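PDB 4R4G: putative lipoprotein YcdA from Bacillus subtilis subsp. subtilis str. 168, which is of unknown function but is probably a membrane-anchored cell-surface lipoprotein, with an Ig-like N-terminal domain and a mixed alpha-beta C-terminal domain. Local coordinates for residues Leu41-Ala46 with Phe127-Lys132; Val102-Gln107 with Ala138-Leu143. One frame throughout, in Å; residues are numbered along the deposited sequence.

Contact 1 of 2, residues Leu41-Ala46 with Phe127-Lys132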
loop_
_atom_site.group_PDB
_atom_site.type_symbol
_atom_site.label_atom_id
_atom_site.label_comp_id
_atom_site.label_asym_id
_atom_site.label_seq_id
_atom_site.Cartn_x
_atom_site.Cartn_y
_atom_site.Cartn_z
ATOM N N LEU A 41 10.107 -7.557 12.625
ATOM C CA LEU A 41 9.426 -8.063 13.810
ATOM C C LEU A 41 9.456 -6.980 14.879
ATOM O O LEU A 41 10.536 -6.526 15.266
ATOM C CB LEU A 41 10.075 -9.370 14.289
ATOM C CG LEU A 41 9.379 -10.125 15.423
ATOM C CD1 LEU A 41 8.208 -10.936 14.903
ATOM C CD2 LEU A 41 10.351 -11.021 16.126
ATOM N N LYS A 42 8.260 -6.513 15.297
ATOM C CA LYS A 42 8.106 -5.471 16.322
ATOM C C LYS A 42 7.769 -6.164 17.629
ATOM O O LYS A 42 6.690 -6.753 17.766
ATOM C CB LYS A 42 7.032 -4.435 15.907
ATOM C CG LYS A 42 6.861 -3.232 16.833
ATOM C CD LYS A 42 5.877 -2.246 16.235
ATOM C CE LYS A 42 5.234 -1.333 17.246
ATOM N NZ LYS A 42 4.606 -0.146 16.593
ATOM N N VAL A 43 8.725 -6.146 18.560
ATOM C CA VAL A 43 8.622 -6.768 19.883
ATOM C C VAL A 43 8.567 -5.643 20.933
ATOM O O VAL A 43 9.552 -4.928 21.103
ATOM C CB VAL A 43 9.783 -7.774 20.153
ATOM C CG1 VAL A 43 9.553 -8.571 21.432
ATOM C CG2 VAL A 43 9.992 -8.717 18.972
ATOM N N ASN A 44 7.396 -5.449 21.582
ATOM C CA ASN A 44 7.242 -4.449 22.642
ATOM C C ASN A 44 7.635 -5.127 23.927
ATOM O O ASN A 44 7.084 -6.179 24.248
ATOM C CB ASN A 44 5.812 -3.854 22.719
ATOM C CG ASN A 44 5.694 -2.723 23.727
ATOM O OD1 ASN A 44 5.494 -2.923 24.935
ATOM N ND2 ASN A 44 5.878 -1.508 23.261
ATOM N N VAL A 45 8.641 -4.580 24.609
ATOM C CA VAL A 45 9.176 -5.148 25.833
ATOM C C VAL A 45 9.063 -4.138 26.962
ATOM O O VAL A 45 8.882 -2.946 26.713
ATOM C CB VAL A 45 10.656 -5.645 25.681
ATOM C CG1 VAL A 45 10.778 -6.766 24.649
ATOM C CG2 VAL A 45 11.623 -4.495 25.376
ATOM N N ALA A 46 9.222 -4.633 28.196
ATOM C CA ALA A 46 9.262 -3.887 29.443
ATOM C C ALA A 46 10.370 -4.455 30.269
ATOM O O ALA A 46 10.457 -5.678 30.400
ATOM C CB ALA A 46 7.940 -3.999 30.169
ATOM N N PHE A 127 14.073 -15.551 25.269
ATOM C CA PHE A 127 12.680 -15.914 24.963
ATOM C C PHE A 127 12.553 -16.530 23.580
ATOM O O PHE A 127 13.200 -16.076 22.645
ATOM C CB PHE A 127 11.739 -14.696 25.021
ATOM C CG PHE A 127 11.789 -13.873 26.283
ATOM C CD1 PHE A 127 12.743 -12.870 26.444
ATOM C CD2 PHE A 127 10.840 -14.048 27.283
ATOM C CE1 PHE A 127 12.779 -12.094 27.609
ATOM C CE2 PHE A 127 10.881 -13.275 28.456
ATOM C CZ PHE A 127 11.851 -12.303 28.611
ATOM N N LYS A 128 11.676 -17.519 23.436
ATOM C CA LYS A 128 11.372 -18.102 22.141
ATOM C C LYS A 128 10.088 -17.468 21.645
ATOM O O LYS A 128 9.163 -17.226 22.436
ATOM C CB LYS A 128 11.267 -19.625 22.212
ATOM C CG LYS A 128 12.573 -20.286 22.620
ATOM C CD LYS A 128 12.482 -21.770 22.577
ATOM C CE LYS A 128 13.773 -22.445 22.995
ATOM N NZ LYS A 128 13.564 -23.916 23.133
ATOM N N ILE A 129 10.074 -17.095 20.352
ATOM C CA ILE A 129 8.936 -16.489 19.664
ATOM C C ILE A 129 8.567 -17.385 18.476
ATOM O O ILE A 129 9.413 -17.608 17.604
ATOM C CB ILE A 129 9.278 -15.048 19.227
ATOM C CG1 ILE A 129 9.479 -14.129 20.449
ATOM C CG2 ILE A 129 8.238 -14.504 18.256
ATOM C CD1 ILE A 129 10.161 -12.778 20.164
ATOM N N ASP A 130 7.336 -17.934 18.462
ATOM C CA ASP A 130 6.885 -18.742 17.328
ATOM C C ASP A 130 6.281 -17.816 16.273
ATOM O O ASP A 130 5.222 -17.240 16.497
ATOM C CB ASP A 130 5.882 -19.831 17.746
ATOM C CG ASP A 130 5.360 -20.678 16.593
ATOM O OD1 ASP A 130 5.873 -20.530 15.459
ATOM O OD2 ASP A 130 4.449 -21.501 16.827
ATOM N N GLY A 131 6.967 -17.678 15.146
ATOM C CA GLY A 131 6.511 -16.821 14.062
ATOM C C GLY A 131 5.326 -17.382 13.307
ATOM O O GLY A 131 4.629 -16.634 12.612
ATOM N N LYS A 132 5.111 -18.721 13.417
ATOM C CA LYS A 132 4.009 -19.447 12.783
ATOM C C LYS A 132 2.757 -19.434 13.689
ATOM O O LYS A 132 1.759 -20.063 13.339
ATOM C CB LYS A 132 4.418 -20.888 12.402
ATOM C CG LYS A 132 4.868 -21.014 10.947
ATOM C CD LYS A 132 4.703 -22.434 10.412
ATOM C CE LYS A 132 4.245 -22.468 8.962
ATOM N NZ LYS A 132 3.696 -23.804 8.567
#

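Contact 2 of 2, residues Val102-Gln107 with Ala138-Leu143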
loop_
_atom_site.group_PDB
_atom_site.type_symbol
_atom_site.label_atom_id
_atom_site.label_comp_id
_atom_site.label_asym_id
_atom_site.label_seq_id
_atom_site.Cartn_x
_atom_site.Cartn_y
_atom_site.Cartn_z
ATOM N N VAL A 102 13.443 -9.901 9.696
ATOM C CA VAL A 102 13.077 -11.324 9.722
ATOM C C VAL A 102 12.352 -11.787 8.446
ATOM O O VAL A 102 11.667 -11.014 7.773
ATOM C CB VAL A 102 12.165 -11.657 10.954
ATOM C CG1 VAL A 102 12.913 -11.504 12.267
ATOM C CG2 VAL A 102 10.863 -10.835 10.963
ATOM N N ASP A 103 12.460 -13.086 8.185
ATOM C CA ASP A 103 11.736 -13.840 7.174
ATOM C C ASP A 103 10.485 -14.366 7.912
ATOM O O ASP A 103 10.620 -15.014 8.947
ATOM C CB ASP A 103 12.630 -14.957 6.598
ATOM C CG ASP A 103 13.869 -14.442 5.880
ATOM O OD1 ASP A 103 13.724 -13.876 4.783
ATOM O OD2 ASP A 103 14.996 -14.655 6.394
ATOM N N LYS A 104 9.285 -13.962 7.471
ATOM C CA LYS A 104 7.973 -14.277 8.075
ATOM C C LYS A 104 7.825 -15.761 8.415
ATOM O O LYS A 104 8.223 -16.624 7.621
ATOM C CB LYS A 104 6.837 -13.844 7.101
ATOM C CG LYS A 104 5.376 -13.976 7.592
ATOM C CD LYS A 104 4.399 -13.896 6.390
ATOM C CE LYS A 104 2.943 -14.176 6.719
ATOM N NZ LYS A 104 2.056 -14.097 5.520
ATOM N N GLY A 105 7.229 -16.014 9.582
ATOM C CA GLY A 105 6.872 -17.338 10.072
ATOM C C GLY A 105 8.008 -18.245 10.484
ATOM O O GLY A 105 7.889 -19.461 10.334
ATOM N N LYS A 106 9.095 -17.692 11.053
ATOM C CA LYS A 106 10.186 -18.558 11.484
ATOM C C LYS A 106 10.207 -18.683 13.019
ATOM O O LYS A 106 9.282 -18.207 13.698
ATOM C CB LYS A 106 11.537 -18.084 10.925
ATOM C CG LYS A 106 11.636 -18.070 9.387
ATOM C CD LYS A 106 11.407 -19.421 8.671
ATOM C CE LYS A 106 11.581 -19.335 7.161
ATOM N NZ LYS A 106 11.194 -20.605 6.464
ATOM N N GLN A 107 11.216 -19.386 13.553
ATOM C CA GLN A 107 11.360 -19.569 14.994
ATOM C C GLN A 107 12.390 -18.585 15.510
ATOM O O GLN A 107 13.571 -18.685 15.176
ATOM C CB GLN A 107 11.704 -21.021 15.347
ATOM C CG GLN A 107 10.594 -22.014 14.979
ATOM C CD GLN A 107 9.219 -21.578 15.452
ATOM O OE1 GLN A 107 8.991 -21.336 16.645
ATOM N NE2 GLN A 107 8.279 -21.438 14.514
ATOM N N ALA A 138 -1.456 -12.981 11.928
ATOM C CA ALA A 138 -2.603 -12.119 11.633
ATOM C C ALA A 138 -2.146 -10.704 11.278
ATOM O O ALA A 138 -2.643 -10.098 10.317
ATOM C CB ALA A 138 -3.541 -12.074 12.839
ATOM N N THR A 139 -1.160 -10.208 12.046
ATOM C CA THR A 139 -0.581 -8.880 11.931
ATOM C C THR A 139 0.048 -8.695 10.539
ATOM O O THR A 139 -0.085 -7.610 9.979
ATOM C CB THR A 139 0.393 -8.639 13.090
ATOM O OG1 THR A 139 1.518 -9.502 12.955
ATOM C CG2 THR A 139 -0.256 -8.863 14.465
ATOM N N ALA A 140 0.646 -9.766 9.957
ATOM C CA ALA A 140 1.289 -9.749 8.628
ATOM C C ALA A 140 0.295 -9.595 7.457
ATOM O O ALA A 140 0.661 -9.100 6.373
ATOM C CB ALA A 140 2.098 -11.017 8.428
ATOM N N ASP A 141 -0.947 -10.055 7.687
ATOM C CA ASP A 141 -2.058 -10.052 6.731
ATOM C C ASP A 141 -2.672 -8.646 6.582
ATOM O O ASP A 141 -2.949 -8.225 5.452
ATOM C CB ASP A 141 -3.124 -11.082 7.157
ATOM C CG ASP A 141 -2.632 -12.525 7.162
ATOM O OD1 ASP A 141 -1.648 -12.830 6.420
ATOM O OD2 ASP A 141 -3.239 -13.360 7.891
ATOM N N LYS A 142 -2.831 -7.918 7.714
ATOM C CA LYS A 142 -3.349 -6.546 7.796
ATOM C C LYS A 142 -2.438 -5.522 7.086
ATOM O O LYS A 142 -2.825 -4.359 6.915
ATOM C CB LYS A 142 -3.499 -6.133 9.278
ATOM C CG LYS A 142 -4.926 -6.099 9.781
ATOM C CD LYS A 142 -5.185 -4.862 10.645
ATOM C CE LYS A 142 -6.643 -4.713 11.051
ATOM N NZ LYS A 142 -7.524 -4.265 9.924
ATOM N N LEU A 143 -1.230 -5.948 6.710
ATOM C CA LEU A 143 -0.220 -5.067 6.129
ATOM C C LEU A 143 -0.594 -4.614 4.725
ATOM O O LEU A 143 -0.360 -3.454 4.376
ATOM C CB LEU A 143 1.194 -5.715 6.150
ATOM C CG LEU A 143 1.832 -5.944 7.553
ATOM C CD1 LEU A 143 3.172 -6.653 7.451
ATOM C CD2 LEU A 143 1.993 -4.637 8.324
#

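Contact 1 of 2, residues Leu41-Ala46 with Phe127-Lys132
One residue beyond Ile-129, whose side chain meets Leu-41 and Val-43, Asp-130 turns its OD1 to two donors. Lys-132 N gives the bond within the segment, 2.8 Å from Asp-130 OD1 and bent to 143° at the hydrogen; it reaches the oxygen from above the carboxylate plane, 52° out of it. Gln-107 NE2 is the second donor. The bond from the nitrogen two residues on makes an Asx turn, for which the short aspartate is well suited, and it fixes the chain where strand 125-130 gives way to a turn.

The contact itself is wholly apolar. With CG1 beside the backbone N (chi1 -66°) and CD1 carried on in an extended chain, Ile-129 sends its longer branch towards 41-46. There Ile-129 CD1 lies 4.2 Å from Val-43 CG2 and 4.4 Å from Leu-41 CD2, so a single methyl serves both partners. Leu-41 and Val-43, two apart on one strand, face the same way, and branched aliphatic residues suit this buried layer. The CA atoms of Val-43 and Ile-129 stand 9.7 Å apart, a separation of face-to-face sheet packing, too wide for pairing within a sheet.

Strands 39-48 and 125-130 thus belong to opposing sheets of the Ig-like sandwich: 16-25 and 93-102 flank the first, 107-112 borders the second, and Tyr-108 touches both Leu-41 and Ile-129.

Contact 2 of 2, residues Val102-Gln107 with Ala138-Leu143
Lys-104 reaches from the loop between strands 93-102 and 107-112 to Ala-140 and Asp-141, the three residues that make this surface contact. CG of Lys-104 stands opposite its backbone N (chi1 -175°) and the chain is extended beyond it, so the aliphatic part spans the gap between two backbones whose CA atoms, those of Lys-104 and Ala-140, are 8.1 Å apart. Near its end, Lys-104 CE rests against Ala-140 CB at 3.7 Å. A lysine can pack here through its methylenes while its ammonium stays near water, and the small alanine methyl lets that chain come close to the helix.

Helix 134-141 follows the last strand of the Ig-like domain and is probably part of the kinked helix that connects the two domains; its bonding is weak over 138-141. The contact therefore sets an inter-strand loop of the sandwich against what is probably the connecting helix, with Leu-39 and Tyr-24 each touching both Lys-104 and Ala-140.

Asp-141 crosses the lysine chain at about a right angle. Lys-104 NZ and Asp-141 OD1 are 4.0 Å apart, beyond a salt bridge, so any attraction between the opposite charges is probably modest beside solvent.

How the contacts relate
About 11 Å separates the centres of the two contacts: contact 1 is buried within the sandwich, contact 2 lies at the surface, where a loop of the sandwich meets helix 134-141. Several direct links join them. Gly-131 N is 2.8 Å from Lys-106 O, a probable backbone hydrogen bond, and the Gln-107 bond to Asp-130 ties the same two segments, at 2.7 Å between Asp-130 OD1 and Gln-107 NE2. From strand 39-48, Leu-41 CB packs on Val-102 CG2 at 3.7 Å. Segment 127-132 also leads directly towards helix 134-141, so the turn closing contact 1 precedes the helix used in contact 2. Tyr-24 OH bonds both Gly-131 O and Gly-105 N, bringing the loop of contact 2 and the chain after strand 125-130 together.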